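Local coordinates for LS-24 (Lathyrus sativus, PDB 3LP9), which probably binds hemin as a monomer and spermine as a dimer, and may take part in the response to oxidative stress and in polyamine biosynthesis, at residues A105-G113 with I143-V151. Numbering follows the deposited sequence.
Sequences ADVFPFFEG and IDYGSNSMV
Phe110 holds its CG between the backbone N and the carbonyl carbon (chi1 55°), which sends the ring across to 143-151, while Asn148 turns CG away from its own N (chi1 -161°) and extends the amide toward the end of helix 104-107. There Asn148 ND2 gives a nearly straight hydrogen bond, 3.1 Å long, to Val107 O, close to both the amide and the carbonyl planes. The other branch, Asn148 OD1, lies at two ring edges, 3.3 Å from Phe108 CD1 and 3.6 Å from Phe110 CE1, with the amide steeply inclined to both rings. One face of the Phe110 ring is covered near its rim by the backbone of Phe108, the opposite one by that of Ser149. Ile143 CG2 reaches Phe110 CE2 at 3.7 Å, and Met150 CG comes to 3.4 Å from Phe110 CD2, its sulfur making an oblique Met-aromatic contact. An alanine in place of Phe110 would probably leave Ile143 and Met150 without their main partner here and open a gap between the two backbones. The 143-151 side is a β-hairpin turn with a G1 bulge at Asn148 and Ser149 opposite Asp144, whose OD1 accepts from Gly146 N (an Asx turn) and from Ser147 N (an Asx motif). Phe108 also meets Phe76 of strand 74-79, and the contact thus joins neighbouring blades of the hemopexin β-propeller.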
loop_
_atom_site.group_PDB
_atom_site.type_symbol
_atom_site.label_atom_id
_atom_site.label_comp_id
_atom_site.label_asym_id
_atom_site.label_seq_id
_atom_site.Cartn_x
_atom_site.Cartn_y
_atom_site.Cartn_z
ATOM N N ALA A 105 4.542 -2.780 10.793
ATOM C CA ALA A 105 4.550 -3.875 11.787
ATOM C C ALA A 105 5.354 -5.111 11.314
ATOM O O ALA A 105 5.841 -5.902 12.096
ATOM C CB ALA A 105 3.146 -4.250 12.065
ATOM N N ASP A 106 5.515 -5.271 10.023
ATOM C CA ASP A 106 6.220 -6.395 9.514
ATOM C C ASP A 106 7.710 -6.104 9.238
ATOM O O ASP A 106 8.570 -6.965 9.472
ATOM C CB ASP A 106 5.374 -6.983 8.355
ATOM C CG ASP A 106 6.197 -7.423 7.127
ATOM O OD1 ASP A 106 7.027 -8.419 7.119
ATOM O OD2 ASP A 106 5.924 -6.775 6.080
ATOM N N VAL A 107 8.069 -4.880 8.843
ATOM C CA VAL A 107 9.515 -4.558 8.701
ATOM C C VAL A 107 10.098 -4.297 10.081
ATOM O O VAL A 107 11.276 -4.680 10.375
ATOM C CB VAL A 107 9.766 -3.326 7.812
ATOM C CG1 VAL A 107 11.247 -2.848 7.930
ATOM C CG2 VAL A 107 9.386 -3.640 6.359
ATOM N N PHE A 108 9.278 -3.657 10.920
ATOM C CA PHE A 108 9.636 -3.400 12.302
ATOM C C PHE A 108 8.712 -4.132 13.258
ATOM O O PHE A 108 7.811 -3.507 13.780
ATOM C CB PHE A 108 9.602 -1.884 12.586
ATOM C CG PHE A 108 10.451 -1.072 11.656
ATOM C CD1 PHE A 108 11.845 -1.100 11.755
ATOM C CD2 PHE A 108 9.862 -0.273 10.679
ATOM C CE1 PHE A 108 12.664 -0.349 10.886
ATOM C CE2 PHE A 108 10.669 0.499 9.791
ATOM C CZ PHE A 108 12.057 0.440 9.892
ATOM N N PRO A 109 8.929 -5.466 13.488
ATOM C CA PRO A 109 7.952 -6.210 14.287
ATOM C C PRO A 109 7.641 -5.595 15.673
ATOM O O PRO A 109 6.477 -5.605 16.117
ATOM C CB PRO A 109 8.568 -7.642 14.359
ATOM C CG PRO A 109 9.332 -7.723 13.030
ATOM C CD PRO A 109 9.991 -6.367 12.974
ATOM N N PHE A 110 8.687 -5.090 16.346
ATOM C CA PHE A 110 8.540 -4.522 17.700
ATOM C C PHE A 110 7.481 -3.403 17.768
ATOM O O PHE A 110 7.160 -2.921 18.874
ATOM C CB PHE A 110 9.886 -3.978 18.230
ATOM C CG PHE A 110 10.530 -2.987 17.315
ATOM C CD1 PHE A 110 11.467 -3.391 16.403
ATOM C CD2 PHE A 110 10.171 -1.663 17.343
ATOM C CE1 PHE A 110 12.023 -2.480 15.526
ATOM C CE2 PHE A 110 10.713 -0.754 16.485
ATOM C CZ PHE A 110 11.632 -1.146 15.559
ATOM N N PHE A 111 6.944 -2.992 16.604
ATOM C CA PHE A 111 5.977 -1.918 16.531
ATOM C C PHE A 111 4.585 -2.440 16.487
ATOM O O PHE A 111 3.646 -1.684 16.696
ATOM C CB PHE A 111 6.193 -1.021 15.313
ATOM C CG PHE A 111 7.057 0.182 15.592
ATOM C CD1 PHE A 111 7.268 0.618 16.893
ATOM C CD2 PHE A 111 7.700 0.837 14.562
ATOM C CE1 PHE A 111 8.109 1.689 17.171
ATOM C CE2 PHE A 111 8.527 1.905 14.808
ATOM C CZ PHE A 111 8.734 2.349 16.115
ATOM N N GLU A 112 4.435 -3.709 16.182
ATOM C CA GLU A 112 3.163 -4.325 16.167
ATOM C C GLU A 112 2.433 -4.072 17.464
ATOM O O GLU A 112 3.031 -4.158 18.555
ATOM C CB GLU A 112 3.340 -5.813 15.982
ATOM C CG GLU A 112 2.129 -6.615 16.239
ATOM C CD GLU A 112 2.349 -7.939 15.583
ATOM O OE1 GLU A 112 3.321 -7.985 14.745
ATOM O OE2 GLU A 112 1.616 -8.938 15.830
ATOM N N GLY A 113 1.133 -3.820 17.343
ATOM C CA GLY A 113 0.270 -3.470 18.480
ATOM C C GLY A 113 0.661 -2.206 19.281
ATOM O O GLY A 113 0.342 -2.121 20.471
ATOM N N ILE A 143 15.090 3.554 18.233
ATOM C CA ILE A 143 15.418 2.210 17.723
ATOM C C ILE A 143 16.883 2.032 17.252
ATOM O O ILE A 143 17.652 2.991 17.203
ATOM C CB ILE A 143 14.413 1.746 16.644
ATOM C CG1 ILE A 143 14.783 2.309 15.271
ATOM C CG2 ILE A 143 12.994 2.083 17.071
ATOM C CD1 ILE A 143 13.968 1.756 14.122
ATOM N N ASP A 144 17.259 0.800 16.927
ATOM C CA ASP A 144 18.546 0.492 16.302
ATOM C C ASP A 144 18.240 -0.319 15.037
ATOM O O ASP A 144 17.825 -1.462 15.140
ATOM C CB ASP A 144 19.418 -0.260 17.254
ATOM C CG ASP A 144 20.786 -0.575 16.681
ATOM O OD1 ASP A 144 20.922 -1.021 15.500
ATOM O OD2 ASP A 144 21.763 -0.394 17.419
ATOM N N TYR A 145 18.379 0.278 13.850
ATOM C CA TYR A 145 18.034 -0.443 12.632
ATOM C C TYR A 145 18.994 -1.537 12.208
ATOM O O TYR A 145 18.669 -2.283 11.281
ATOM C CB TYR A 145 17.768 0.471 11.462
ATOM C CG TYR A 145 18.986 1.212 10.940
ATOM C CD1 TYR A 145 19.101 2.604 11.124
ATOM C CD2 TYR A 145 19.977 0.538 10.200
ATOM C CE1 TYR A 145 20.176 3.318 10.591
ATOM C CE2 TYR A 145 21.106 1.212 9.688
ATOM C CZ TYR A 145 21.206 2.609 9.885
ATOM O OH TYR A 145 22.290 3.292 9.373
ATOM N N GLY A 146 20.150 -1.679 12.871
ATOM C CA GLY A 146 21.036 -2.805 12.593
ATOM C C GLY A 146 20.558 -4.035 13.333
ATOM O O GLY A 146 20.514 -5.129 12.786
ATOM N N SER A 147 20.216 -3.854 14.609
ATOM C CA SER A 147 19.669 -4.944 15.439
ATOM C C SER A 147 18.165 -5.048 15.232
ATOM O O SER A 147 17.546 -6.070 15.561
ATOM C CB SER A 147 19.943 -4.709 16.908
ATOM O OG SER A 147 19.023 -3.773 17.464
ATOM N N ASN A 148 17.587 -3.986 14.677
ATOM C CA ASN A 148 16.157 -3.938 14.390
ATOM C C ASN A 148 15.440 -4.161 15.706
ATOM O O ASN A 148 14.672 -5.093 15.835
ATOM C CB ASN A 148 15.711 -4.967 13.310
ATOM C CG ASN A 148 14.356 -4.613 12.696
ATOM O OD1 ASN A 148 13.987 -3.421 12.679
ATOM N ND2 ASN A 148 13.618 -5.606 12.183
ATOM N N SER A 149 15.694 -3.278 16.669
ATOM C CA SER A 149 15.122 -3.399 18.001
ATOM C C SER A 149 14.931 -1.996 18.592
ATOM O O SER A 149 15.377 -1.000 18.016
ATOM C CB SER A 149 16.070 -4.174 18.903
ATOM O OG SER A 149 17.225 -3.380 19.168
ATOM N N MET A 150 14.248 -1.969 19.744
ATOM C CA MET A 150 14.012 -0.789 20.532
ATOM C C MET A 150 15.156 -0.576 21.521
ATOM O O MET A 150 15.439 -1.462 22.343
ATOM C CB MET A 150 12.693 -0.920 21.282
ATOM C CG MET A 150 11.444 -0.988 20.414
ATOM S SD MET A 150 10.217 0.271 20.878
ATOM C CE MET A 150 9.613 -0.436 22.378
ATOM N N VAL A 151 15.830 0.580 21.472
ATOM C CA VAL A 151 16.955 0.765 22.382
ATOM C C VAL A 151 16.419 1.008 23.821
ATOM O O VAL A 151 16.698 0.233 24.771
ATOM C CB VAL A 151 17.891 1.904 21.921
ATOM C CG1 VAL A 151 19.062 2.041 22.894
ATOM C CG2 VAL A 151 18.374 1.634 20.466
#